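Local structure of PelA (Pseudomonas aeruginosa, 5TCB) at residues A189-S194 and V232-L237; Y31-P36 and A50-P55; A130-D135 and P167-F172; R175-L180 and G219-L224. The protein probably works as a polysaccharide deacetylase in its full-length form, while the part described here is its glycoside hydrolase domain, of family GH114. All coordinates share one frame; numbering follows the deposited sequence.

Contact 1. Residues A189-S194 and V232-L237; sequences AVAVES and VAIDYL
E193 reaches across to I234 and Y236 with successive atoms of its side chain. CB lies beside the carbonyl of I234, 3.9 Å from its O, and chi1 of -51° puts CG opposite the carbonyl carbon of E193, where it rests against CB of I234 at 3.8 Å. The two side chains run alongside one another and point the same way. CD then passes the Y236 hydroxyl, and OE1 accepts a hydrogen bond from Y236 OH at 2.6 Å. The donor comes to the anti side of the carboxylate, 27° out of its plane, whereas OE1 itself lies in the plane of the tyrosine ring, at its edge. The other oxygen, OE2, is held by N174, so both carboxylate oxygens are engaged. A cis peptide follows E193, and S194 OG gives a hydrogen bond to I234 O (2.7 Å) that lies in the carbonyl plane. D235 turns its carboxylate to the backbone NH groups of I195, H196 and A197. Behind this end the strands pair in parallel: V232 N bonds to V190 O, V192 N to V232 O, and I234 N to V192 O, each at 2.9 Å. A191 CB meets I234 CD1 on the face shared with V232. These are adjacent strands of the parallel (beta/alpha)8 barrel, with E193 and D235 at their C-terminal ends, where glycosidases of this fold usually keep the active site.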
loop_
_atom_site.group_PDB
_atom_site.type_symbol
_atom_site.label_atom_id
_atom_site.label_comp_id
_atom_site.label_asym_id
_atom_site.label_seq_id
_atom_site.Cartn_x
_atom_site.Cartn_y
_atom_site.Cartn_z
ATOM N N ALA A 189 -4.143 -7.427 6.457
ATOM C CA ALA A 189 -4.775 -6.158 6.782
ATOM C C ALA A 189 -5.040 -5.455 5.464
ATOM O O ALA A 189 -4.461 -5.811 4.430
ATOM C CB ALA A 189 -3.879 -5.299 7.684
ATOM N N VAL A 190 -5.932 -4.472 5.500
ATOM C CA VAL A 190 -6.252 -3.640 4.352
ATOM C C VAL A 190 -6.134 -2.191 4.771
ATOM O O VAL A 190 -6.716 -1.793 5.792
ATOM C CB VAL A 190 -7.668 -3.938 3.836
ATOM C CG1 VAL A 190 -8.029 -3.040 2.678
ATOM C CG2 VAL A 190 -7.783 -5.411 3.463
ATOM N N ALA A 191 -5.372 -1.418 4.002
ATOM C CA ALA A 191 -5.258 0.019 4.195
ATOM C C ALA A 191 -6.202 0.766 3.269
ATOM O O ALA A 191 -6.593 0.290 2.197
ATOM C CB ALA A 191 -3.829 0.510 3.956
ATOM N N VAL A 192 -6.514 1.993 3.674
ATOM C CA VAL A 192 -7.350 2.892 2.899
ATOM C C VAL A 192 -6.823 4.313 3.019
ATOM O O VAL A 192 -6.757 4.873 4.120
ATOM C CB VAL A 192 -8.824 2.847 3.326
ATOM C CG1 VAL A 192 -9.646 3.846 2.474
ATOM C CG2 VAL A 192 -9.371 1.455 3.197
ATOM N N GLU A 193 -6.459 4.899 1.886
ATOM C CA GLU A 193 -6.258 6.329 1.761
ATOM C C GLU A 193 -7.543 6.905 1.185
ATOM O O GLU A 193 -7.830 6.637 -0.010
ATOM C CB GLU A 193 -5.106 6.665 0.809
ATOM C CG GLU A 193 -3.798 5.959 1.053
ATOM C CD GLU A 193 -2.898 6.106 -0.165
ATOM O OE1 GLU A 193 -2.188 7.126 -0.282
ATOM O OE2 GLU A 193 -2.930 5.212 -1.034
ATOM N N SER A 194 -8.367 7.660 1.912
ATOM C CA SER A 194 -8.192 8.117 3.284
ATOM C C SER A 194 -9.575 8.098 3.922
ATOM O O SER A 194 -10.583 7.927 3.225
ATOM C CB SER A 194 -7.597 9.524 3.320
ATOM O OG SER A 194 -6.272 9.556 2.838
ATOM N N VAL A 232 -6.404 -0.337 8.234
ATOM C CA VAL A 232 -5.468 0.746 8.477
ATOM C C VAL A 232 -5.964 1.961 7.709
ATOM O O VAL A 232 -6.306 1.871 6.523
ATOM C CB VAL A 232 -4.045 0.345 8.048
ATOM C CG1 VAL A 232 -3.158 1.568 7.910
ATOM C CG2 VAL A 232 -3.488 -0.659 9.040
ATOM N N ALA A 233 -6.070 3.080 8.399
ATOM C CA ALA A 233 -6.412 4.357 7.800
ATOM C C ALA A 233 -5.130 5.133 7.545
ATOM O O ALA A 233 -4.385 5.415 8.483
ATOM C CB ALA A 233 -7.341 5.164 8.709
ATOM N N ILE A 234 -4.876 5.482 6.285
ATOM C CA ILE A 234 -3.753 6.349 5.922
ATOM C C ILE A 234 -4.350 7.704 5.580
ATOM O O ILE A 234 -4.845 7.923 4.471
ATOM C CB ILE A 234 -2.931 5.811 4.746
ATOM C CG1 ILE A 234 -2.454 4.398 5.001
ATOM C CG2 ILE A 234 -1.715 6.722 4.542
ATOM C CD1 ILE A 234 -1.856 3.725 3.721
ATOM N N ASP A 235 -4.296 8.622 6.547
ATOM C CA ASP A 235 -4.781 9.979 6.389
ATOM C C ASP A 235 -3.603 10.947 6.323
ATOM O O ASP A 235 -2.475 10.632 6.701
ATOM C CB ASP A 235 -5.730 10.348 7.538
ATOM C CG ASP A 235 -7.141 9.804 7.327
ATOM O OD1 ASP A 235 -7.283 8.728 6.689
ATOM O OD2 ASP A 235 -8.095 10.458 7.796
ATOM N N TYR A 236 -3.888 12.149 5.827
ATOM C CA TYR A 236 -2.842 13.096 5.464
ATOM C C TYR A 236 -3.109 14.448 6.104
ATOM O O TYR A 236 -4.155 15.061 5.853
ATOM C CB TYR A 236 -2.753 13.222 3.935
ATOM C CG TYR A 236 -2.273 11.949 3.292
ATOM C CD1 TYR A 236 -3.143 11.152 2.572
ATOM C CD2 TYR A 236 -0.952 11.554 3.411
ATOM C CE1 TYR A 236 -2.686 9.968 1.977
ATOM C CE2 TYR A 236 -0.489 10.363 2.847
ATOM C CZ TYR A 236 -1.365 9.597 2.125
ATOM O OH TYR A 236 -0.884 8.440 1.539
ATOM N N LEU A 237 -2.149 14.909 6.925
ATOM C CA LEU A 237 -2.127 16.266 7.473
ATOM C C LEU A 237 -0.684 16.741 7.440
ATOM O O LEU A 237 0.235 15.941 7.653
ATOM C CB LEU A 237 -2.662 16.356 8.909
ATOM C CG LEU A 237 -4.173 16.217 9.061
ATOM C CD1 LEU A 237 -4.542 16.129 10.532
ATOM C CD2 LEU A 237 -4.909 17.394 8.403
#

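Contact 2. Residues Y31-P36 and A50-P55; sequences YAERPP and AAHLKP
The imidazole of H52 is the centre of this contact, with the carbonyls of Y31 and A32 and the side chain of E33 gathered about it. E33 CG sits over one face of the ring, 3.9 Å from the centroid and 30° off the normal, a CH-pi contact. With chi1 at -58° this methylene lies beside the E33 backbone N, and the carboxylate beyond it is turned 73° from the imidazole plane. At the ring edge, CD2 faces Y31 O at 3.5 Å, while A32 O approaches the same carbon obliquely. Alongside, P35 CG crosses L53 and touches its CD1 at 3.9 Å. A water ties the two backbones together: it accepts from R34 N at 3.0 Å and donates to H52 O at 2.8 Å, with no direct hydrogen bond across the contact. The two segments are the loops that follow the first and second strands of the (beta/alpha)8 barrel, 27-30 and 45-48, so the contact joins consecutive beta-alpha loops at the protein surface. Further out, R34 NH1 forms a salt bridge with E33 OE1 (2.7 Å), reaching the anti side of the carboxylate from outside its plane. W30 NE1 bonds to E33 O, and the W30 side chain touches P35. In the second loop, D57 accepts from the backbone N of K54, just before helix 55-63, and L53 packs on L48 and Y129.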
loop_
_atom_site.group_PDB
_atom_site.type_symbol
_atom_site.label_atom_id
_atom_site.label_comp_id
_atom_site.label_asym_id
_atom_site.label_seq_id
_atom_site.Cartn_x
_atom_site.Cartn_y
_atom_site.Cartn_z
ATOM N N TYR A 31 8.691 6.157 2.857
ATOM C CA TYR A 31 9.097 5.805 1.501
ATOM C C TYR A 31 10.348 6.538 1.051
ATOM O O TYR A 31 10.796 6.363 -0.102
ATOM C CB TYR A 31 7.955 6.119 0.533
ATOM C CG TYR A 31 6.723 5.239 0.654
ATOM C CD1 TYR A 31 6.752 4.027 1.319
ATOM C CD2 TYR A 31 5.535 5.620 0.069
ATOM C CE1 TYR A 31 5.640 3.237 1.395
ATOM C CE2 TYR A 31 4.404 4.819 0.150
ATOM C CZ TYR A 31 4.476 3.634 0.797
ATOM O OH TYR A 31 3.366 2.830 0.889
ATOM N N ALA A 32 10.884 7.409 1.885
ATOM C CA ALA A 32 11.978 8.285 1.524
ATOM C C ALA A 32 13.327 7.675 1.895
ATOM O O ALA A 32 13.420 6.655 2.586
ATOM C CB ALA A 32 11.804 9.644 2.209
ATOM N N GLU A 33 14.384 8.317 1.409
ATOM C CA GLU A 33 15.737 7.983 1.836
ATOM C C GLU A 33 15.889 8.151 3.343
ATOM O O GLU A 33 15.083 8.810 4.016
ATOM C CB GLU A 33 16.764 8.873 1.140
ATOM C CG GLU A 33 16.741 8.801 -0.370
ATOM C CD GLU A 33 17.706 9.785 -0.993
ATOM O OE1 GLU A 33 18.120 10.730 -0.285
ATOM O OE2 GLU A 33 18.052 9.616 -2.181
ATOM N N ARG A 34 16.943 7.526 3.863
ATOM C CA ARG A 34 17.387 7.695 5.242
ATOM C C ARG A 34 16.249 7.531 6.257
ATOM O O ARG A 34 15.961 8.454 7.027
ATOM C CB ARG A 34 18.073 9.043 5.409
ATOM C CG ARG A 34 19.316 9.189 4.529
ATOM C CD ARG A 34 19.999 10.539 4.694
ATOM N NE ARG A 34 19.147 11.640 4.255
ATOM C CZ ARG A 34 18.894 11.938 2.984
ATOM N NH1 ARG A 34 19.416 11.215 2.001
ATOM N NH2 ARG A 34 18.103 12.962 2.693
ATOM N N PRO A 35 15.610 6.370 6.299
ATOM C CA PRO A 35 14.549 6.152 7.289
ATOM C C PRO A 35 15.115 6.239 8.698
ATOM O O PRO A 35 16.202 5.709 8.980
ATOM C CB PRO A 35 14.030 4.741 6.969
ATOM C CG PRO A 35 15.130 4.096 6.161
ATOM C CD PRO A 35 15.747 5.221 5.381
ATOM N N PRO A 36 14.437 6.944 9.611
ATOM C CA PRO A 36 14.945 7.033 10.981
ATOM C C PRO A 36 14.598 5.753 11.722
ATOM O O PRO A 36 13.506 5.621 12.278
ATOM C CB PRO A 36 14.243 8.283 11.534
ATOM C CG PRO A 36 12.990 8.370 10.759
ATOM C CD PRO A 36 13.324 7.883 9.382
ATOM N N ALA A 50 12.038 -0.389 0.139
ATOM C CA ALA A 50 13.211 -1.229 0.377
ATOM C C ALA A 50 14.474 -0.726 -0.329
ATOM O O ALA A 50 15.596 -1.052 0.087
ATOM C CB ALA A 50 12.882 -2.666 -0.055
ATOM N N ALA A 51 14.334 0.053 -1.397
ATOM C CA ALA A 51 15.504 0.589 -2.075
ATOM C C ALA A 51 16.375 1.431 -1.156
ATOM O O ALA A 51 17.549 1.647 -1.457
ATOM C CB ALA A 51 15.056 1.417 -3.283
ATOM N N HIS A 52 15.836 1.899 -0.034
ATOM C CA HIS A 52 16.552 2.793 0.868
ATOM C C HIS A 52 17.046 2.104 2.125
ATOM O O HIS A 52 17.543 2.780 3.040
ATOM C CB HIS A 52 15.648 3.966 1.222
ATOM C CG HIS A 52 15.240 4.742 0.023
ATOM N ND1 HIS A 52 16.160 5.209 -0.889
ATOM C CD2 HIS A 52 14.020 5.086 -0.453
ATOM C CE1 HIS A 52 15.522 5.813 -1.876
ATOM N NE2 HIS A 52 14.225 5.759 -1.633
ATOM N N LEU A 53 16.901 0.785 2.211
ATOM C CA LEU A 53 17.358 0.030 3.370
ATOM C C LEU A 53 18.280 -1.081 2.934
ATOM O O LEU A 53 18.225 -1.546 1.797
ATOM C CB LEU A 53 16.221 -0.640 4.140
ATOM C CG LEU A 53 15.346 0.190 5.042
ATOM C CD1 LEU A 53 14.299 0.876 4.187
ATOM C CD2 LEU A 53 14.770 -0.742 6.061
ATOM N N LYS A 54 19.124 -1.508 3.848
ATOM C CA LYS A 54 19.921 -2.692 3.664
ATOM C C LYS A 54 19.397 -3.802 4.552
ATOM O O LYS A 54 18.658 -3.546 5.506
ATOM C CB LYS A 54 21.390 -2.404 3.995
ATOM C CG LYS A 54 22.056 -1.394 3.071
ATOM C CD LYS A 54 21.978 -1.857 1.624
ATOM C CE LYS A 54 22.622 -0.885 0.657
ATOM N NZ LYS A 54 22.322 -1.304 -0.736
ATOM N N PRO A 55 19.765 -5.057 4.284
ATOM C CA PRO A 55 19.259 -6.145 5.131
ATOM C C PRO A 55 19.554 -5.966 6.615
ATOM O O PRO A 55 18.734 -6.378 7.444
ATOM C CB PRO A 55 19.949 -7.380 4.548
ATOM C CG PRO A 55 20.136 -7.032 3.093
ATOM C CD PRO A 55 20.464 -5.567 3.085
HETATM O O HOH W 1 18.606 5.383 2.619
#

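Contact 3. Residues A130-D135 and P167-F172; sequences AGLFLD and PGLKLF
K170 and F172 each use both backbone polar groups to grip the strand 131-135. K170 N donates to A130 O at 2.9 Å, in the carbonyl plane and on a lone pair, and K170 O accepts from L132 N at 2.8 Å. The pattern repeats two residues on: F172 N meets L132 O almost head-on at 2.9 Å, and F172 O takes the NH of L134. K170 thus brackets G131, and F172 brackets F133, the regular alternation of parallel strands. G131 has no side chain, and its CA comes very near the K170 carbonyl. On the face of the sheet that carries F133 and F172, the phenyl rings form an edge-to-face pair, with planes at 78° and centroids 4.9 Å apart. The F133 edge is the one presented: its CD1 stands 3.6 Å above the F172 ring, offset toward the rim. Strand alternation puts both on this face; with CG opposite the backbone N (chi1 -178°) F133 swings its edge over F172. F29 and W45 make further edge-to-face contacts with F133 and F172 respectively. On the other face L132 CD1 meets L169 CD1 at 3.8 Å and runs beside L171, whose CB is crossed by the tip of L134. L132 and L134 also pack on L162 of helix 145-165, the connection that makes these strands a beta-alpha-beta unit. The chemistry implies a division of labour: K170 and F172 pair with A130, L132 and L134, the backbones of G131 and F133 turn to strand 67-73, and side chains segregate, F133 and F172 toward the barrel interior, leucines toward the helix.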
loop_
_atom_site.group_PDB
_atom_site.type_symbol
_atom_site.label_atom_id
_atom_site.label_comp_id
_atom_site.label_asym_id
_atom_site.label_seq_id
_atom_site.Cartn_x
_atom_site.Cartn_y
_atom_site.Cartn_z
ATOM N N ALA A 130 9.167 -9.060 6.534
ATOM C CA ALA A 130 8.103 -9.908 7.056
ATOM C C ALA A 130 6.851 -9.887 6.205
ATOM O O ALA A 130 5.934 -10.687 6.437
ATOM C CB ALA A 130 7.760 -9.473 8.469
ATOM N N GLY A 131 6.776 -8.977 5.249
ATOM C CA GLY A 131 5.590 -8.857 4.433
ATOM C C GLY A 131 5.799 -7.833 3.342
ATOM O O GLY A 131 6.854 -7.191 3.233
ATOM N N LEU A 132 4.738 -7.694 2.530
ATOM C CA LEU A 132 4.691 -6.759 1.427
ATOM C C LEU A 132 3.470 -5.870 1.575
ATOM O O LEU A 132 2.398 -6.346 1.955
ATOM C CB LEU A 132 4.564 -7.471 0.097
ATOM C CG LEU A 132 5.642 -8.497 -0.240
ATOM C CD1 LEU A 132 5.289 -9.288 -1.509
ATOM C CD2 LEU A 132 6.979 -7.840 -0.381
ATOM N N PHE A 133 3.651 -4.587 1.281
ATOM C CA PHE A 133 2.539 -3.656 1.158
ATOM C C PHE A 133 2.215 -3.562 -0.321
ATOM O O PHE A 133 3.029 -3.069 -1.107
ATOM C CB PHE A 133 2.852 -2.290 1.746
ATOM C CG PHE A 133 1.682 -1.331 1.652
ATOM C CD1 PHE A 133 0.583 -1.501 2.457
ATOM C CD2 PHE A 133 1.682 -0.285 0.761
ATOM C CE1 PHE A 133 -0.495 -0.649 2.384
ATOM C CE2 PHE A 133 0.577 0.569 0.672
ATOM C CZ PHE A 133 -0.487 0.380 1.508
ATOM N N LEU A 134 1.065 -4.070 -0.692
ATOM C CA LEU A 134 0.681 -4.207 -2.101
ATOM C C LEU A 134 -0.149 -3.011 -2.549
ATOM O O LEU A 134 -1.316 -2.859 -2.161
ATOM C CB LEU A 134 -0.066 -5.521 -2.319
ATOM C CG LEU A 134 0.692 -6.778 -1.868
ATOM C CD1 LEU A 134 -0.170 -8.011 -2.147
ATOM C CD2 LEU A 134 2.042 -6.892 -2.561
ATOM N N ASP A 135 0.448 -2.178 -3.395
ATOM C CA ASP A 135 -0.178 -0.963 -3.874
ATOM C C ASP A 135 -0.734 -1.171 -5.283
ATOM O O ASP A 135 -0.517 -2.201 -5.942
ATOM C CB ASP A 135 0.851 0.175 -3.850
ATOM C CG ASP A 135 0.245 1.563 -3.878
ATOM O OD1 ASP A 135 -0.967 1.744 -3.619
ATOM O OD2 ASP A 135 1.019 2.509 -4.151
ATOM N N PRO A 167 4.580 -17.911 1.338
ATOM C CA PRO A 167 3.730 -17.971 2.537
ATOM C C PRO A 167 4.349 -17.305 3.748
ATOM O O PRO A 167 3.640 -17.056 4.730
ATOM C CB PRO A 167 3.557 -19.474 2.770
ATOM C CG PRO A 167 4.788 -20.104 2.158
ATOM C CD PRO A 167 5.054 -19.236 0.923
ATOM N N GLY A 168 5.640 -17.011 3.720
ATOM C CA GLY A 168 6.259 -16.289 4.794
ATOM C C GLY A 168 6.166 -14.784 4.709
ATOM O O GLY A 168 6.774 -14.102 5.536
ATOM N N LEU A 169 5.490 -14.248 3.699
ATOM C CA LEU A 169 5.262 -12.814 3.580
ATOM C C LEU A 169 3.816 -12.491 3.920
ATOM O O LEU A 169 2.888 -12.905 3.205
ATOM C CB LEU A 169 5.600 -12.328 2.169
ATOM C CG LEU A 169 7.061 -12.439 1.775
ATOM C CD1 LEU A 169 7.225 -11.987 0.348
ATOM C CD2 LEU A 169 7.900 -11.556 2.702
ATOM N N LYS A 170 3.614 -11.710 4.977
ATOM C CA LYS A 170 2.280 -11.162 5.214
ATOM C C LYS A 170 1.951 -10.177 4.116
ATOM O O LYS A 170 2.789 -9.351 3.754
ATOM C CB LYS A 170 2.211 -10.452 6.566
ATOM C CG LYS A 170 2.350 -11.361 7.749
ATOM C CD LYS A 170 2.199 -10.590 9.046
ATOM C CE LYS A 170 2.325 -11.496 10.243
ATOM N NZ LYS A 170 1.077 -12.235 10.461
ATOM N N LEU A 171 0.732 -10.263 3.578
ATOM C CA LEU A 171 0.296 -9.380 2.500
ATOM C C LEU A 171 -0.647 -8.312 3.067
ATOM O O LEU A 171 -1.738 -8.612 3.555
ATOM C CB LEU A 171 -0.356 -10.173 1.368
ATOM C CG LEU A 171 0.516 -11.280 0.753
ATOM C CD1 LEU A 171 -0.215 -11.936 -0.395
ATOM C CD2 LEU A 171 1.893 -10.768 0.316
ATOM N N PHE A 172 -0.195 -7.071 2.999
ATOM C CA PHE A 172 -0.870 -5.905 3.540
ATOM C C PHE A 172 -1.387 -5.168 2.308
ATOM O O PHE A 172 -0.617 -4.558 1.557
ATOM C CB PHE A 172 0.137 -5.115 4.384
ATOM C CG PHE A 172 -0.377 -3.873 5.052
ATOM C CD1 PHE A 172 -1.705 -3.506 5.062
ATOM C CD2 PHE A 172 0.545 -3.080 5.711
ATOM C CE1 PHE A 172 -2.097 -2.328 5.697
ATOM C CE2 PHE A 172 0.174 -1.908 6.359
ATOM C CZ PHE A 172 -1.152 -1.528 6.356
#

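Contact 4. Residues R175-L180 and G219-L224; sequences RGFEVL and GHLDAL
The loop that follows strand 170-174 of the (beta/alpha)8 barrel packs here on helix 211-226, and the meeting of F177 with H220 carries the contact. Their rings are nearly parallel, 13° apart, but slid so far that they barely overlap, with centroids 4.8 Å from each other. What each ring covers is the other's CB: F177 CB lies 3.9 Å from the imidazole centroid, and H220 CB lies 3.9 Å from the phenyl centroid, 16° off its normal. In F177, CG stands opposite the carbonyl carbon (chi1 -57°), which lays the phenyl over H220 CB while its own CB stays over the imidazole. The phenyl ring is also covered on its opposite face, where R175 CB sits above it, offset toward the rim. L224 CD1 closes in at the ring edge, in plane, 4.0 Å from F177 CE1, and L221 CD2 reaches the same carbon from an oblique direction. One turn separates H220 from L224, so a single side of the helix supplies both the face and the edge contacts. L224 uses its second methyl as well: CD2 touches L180 CD1 at 4.2 Å, the side chains crossing at about a right angle. F177 and L180 are brought to the helix by a tight bend in which G176 O accepts from both V179 N (3.0 Å) and L180 N (2.8 Å). V179 turns instead to helix 145-165, packing on L155 and L159. Strand 187-192 lies beneath, with V192 against F177 and L221 and V190 against L180, so that the loop is lodged between two helices and a barrel strand.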
loop_
_atom_site.group_PDB
_atom_site.type_symbol
_atom_site.label_atom_id
_atom_site.label_comp_id
_atom_site.label_asym_id
_atom_site.label_seq_id
_atom_site.Cartn_x
_atom_site.Cartn_y
_atom_site.Cartn_z
ATOM N N ARG A 175 -6.294 -1.227 -0.241
ATOM C CA ARG A 175 -7.623 -1.471 -0.843
ATOM C C ARG A 175 -7.610 -2.869 -1.463
ATOM O O ARG A 175 -7.250 -3.841 -0.792
ATOM C CB ARG A 175 -8.001 -0.359 -1.797
ATOM C CG ARG A 175 -8.139 0.990 -1.189
ATOM C CD ARG A 175 -8.558 1.992 -2.207
ATOM N NE ARG A 175 -8.735 3.329 -1.642
ATOM C CZ ARG A 175 -9.721 4.146 -1.970
ATOM N NH1 ARG A 175 -10.638 3.797 -2.874
ATOM N NH2 ARG A 175 -9.779 5.339 -1.392
ATOM N N GLY A 176 -8.017 -3.039 -2.708
ATOM C CA GLY A 176 -8.253 -4.374 -3.233
ATOM C C GLY A 176 -9.669 -4.874 -3.102
ATOM O O GLY A 176 -9.904 -6.085 -3.176
ATOM N N PHE A 177 -10.636 -3.969 -2.978
ATOM C CA PHE A 177 -12.001 -4.366 -2.676
ATOM C C PHE A 177 -12.574 -5.274 -3.747
ATOM O O PHE A 177 -13.442 -6.110 -3.457
ATOM C CB PHE A 177 -12.878 -3.124 -2.522
ATOM C CG PHE A 177 -12.387 -2.154 -1.477
ATOM C CD1 PHE A 177 -12.098 -2.585 -0.213
ATOM C CD2 PHE A 177 -12.217 -0.820 -1.777
ATOM C CE1 PHE A 177 -11.603 -1.694 0.747
ATOM C CE2 PHE A 177 -11.756 0.076 -0.827
ATOM C CZ PHE A 177 -11.461 -0.347 0.413
ATOM N N GLU A 178 -12.152 -5.095 -5.002
ATOM C CA GLU A 178 -12.715 -5.874 -6.092
ATOM C C GLU A 178 -12.210 -7.314 -6.114
ATOM O O GLU A 178 -12.830 -8.163 -6.758
ATOM C CB GLU A 178 -12.383 -5.210 -7.432
ATOM C CG GLU A 178 -12.993 -3.834 -7.633
ATOM C CD GLU A 178 -12.245 -2.700 -6.915
ATOM O OE1 GLU A 178 -11.111 -2.899 -6.388
ATOM O OE2 GLU A 178 -12.852 -1.601 -6.863
ATOM N N VAL A 179 -11.094 -7.590 -5.449
ATOM C CA VAL A 179 -10.516 -8.930 -5.424
ATOM C C VAL A 179 -10.597 -9.579 -4.050
ATOM O O VAL A 179 -10.618 -10.817 -3.978
ATOM C CB VAL A 179 -9.061 -8.946 -5.945
ATOM C CG1 VAL A 179 -9.012 -8.628 -7.458
ATOM C CG2 VAL A 179 -8.153 -8.004 -5.193
ATOM N N LEU A 180 -10.681 -8.807 -2.972
ATOM C CA LEU A 180 -10.688 -9.403 -1.634
ATOM C C LEU A 180 -11.755 -10.469 -1.430
ATOM O O LEU A 180 -11.441 -11.493 -0.798
ATOM C CB LEU A 180 -10.831 -8.304 -0.572
ATOM C CG LEU A 180 -9.523 -7.586 -0.270
ATOM C CD1 LEU A 180 -9.755 -6.188 0.303
ATOM C CD2 LEU A 180 -8.661 -8.422 0.686
ATOM N N GLY A 219 -19.640 0.643 2.446
ATOM C CA GLY A 219 -20.074 -0.716 2.184
ATOM C C GLY A 219 -18.925 -1.700 2.188
ATOM O O GLY A 219 -19.044 -2.810 2.718
ATOM N N HIS A 220 -17.801 -1.308 1.588
ATOM C CA HIS A 220 -16.639 -2.188 1.532
ATOM C C HIS A 220 -16.010 -2.333 2.907
ATOM O O HIS A 220 -15.621 -3.435 3.310
ATOM C CB HIS A 220 -15.621 -1.646 0.529
ATOM C CG HIS A 220 -16.108 -1.685 -0.884
ATOM N ND1 HIS A 220 -16.300 -2.869 -1.563
ATOM C CD2 HIS A 220 -16.442 -0.695 -1.745
ATOM C CE1 HIS A 220 -16.738 -2.607 -2.783
ATOM N NE2 HIS A 220 -16.830 -1.294 -2.920
ATOM N N LEU A 221 -15.928 -1.239 3.655
ATOM C CA LEU A 221 -15.291 -1.318 4.960
ATOM C C LEU A 221 -16.173 -2.061 5.945
ATOM O O LEU A 221 -15.665 -2.834 6.761
ATOM C CB LEU A 221 -14.950 0.080 5.461
ATOM C CG LEU A 221 -13.846 0.760 4.640
ATOM C CD1 LEU A 221 -13.514 2.095 5.251
ATOM C CD2 LEU A 221 -12.558 -0.077 4.539
ATOM N N ASP A 222 -17.497 -1.870 5.860
ATOM C CA ASP A 222 -18.406 -2.658 6.687
ATOM C C ASP A 222 -18.189 -4.150 6.458
ATOM O O ASP A 222 -18.193 -4.943 7.408
ATOM C CB ASP A 222 -19.862 -2.289 6.387
ATOM C CG ASP A 222 -20.299 -0.999 7.062
ATOM O OD1 ASP A 222 -19.536 -0.443 7.884
ATOM O OD2 ASP A 222 -21.428 -0.549 6.783
ATOM N N ALA A 223 -18.004 -4.550 5.202
ATOM C CA ALA A 223 -17.786 -5.960 4.893
ATOM C C ALA A 223 -16.511 -6.468 5.558
ATOM O O ALA A 223 -16.517 -7.500 6.238
ATOM C CB ALA A 223 -17.717 -6.152 3.377
ATOM N N LEU A 224 -15.409 -5.744 5.383
ATOM C CA LEU A 224 -14.157 -6.159 6.003
ATOM C C LEU A 224 -14.282 -6.201 7.520
ATOM O O LEU A 224 -13.770 -7.123 8.167
ATOM C CB LEU A 224 -13.030 -5.220 5.581
ATOM C CG LEU A 224 -12.686 -5.248 4.089
ATOM C CD1 LEU A 224 -11.623 -4.226 3.807
ATOM C CD2 LEU A 224 -12.248 -6.637 3.617
#

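How the contacts relate
All four contacts belong to one parallel eight-stranded sheet and its connections, in which strand order follows chain order. Contact 2 comes first, joining the loops after strands 27-30 and 45-48; contact 3 pairs strands 131-135 and 170-174, contact 1 strands 187-192 and 231-236. Contacts 1 and 3 have centres 16 Å apart and meet directly through F172 and F133 against A191. Contact 4 starts beyond strand 170-174 and alternates with contact 1 along the chain; R175 NH2 links the two by a probable hydrogen bond to E193 O. Contact 2 touches contact 3 through Y31 and F133. Contacts 1 and 3 thus hold neighbouring barrel strands, while contacts 2 and 4, centres 30 Å apart, join loops and a helix on opposite sides of the chain's centre.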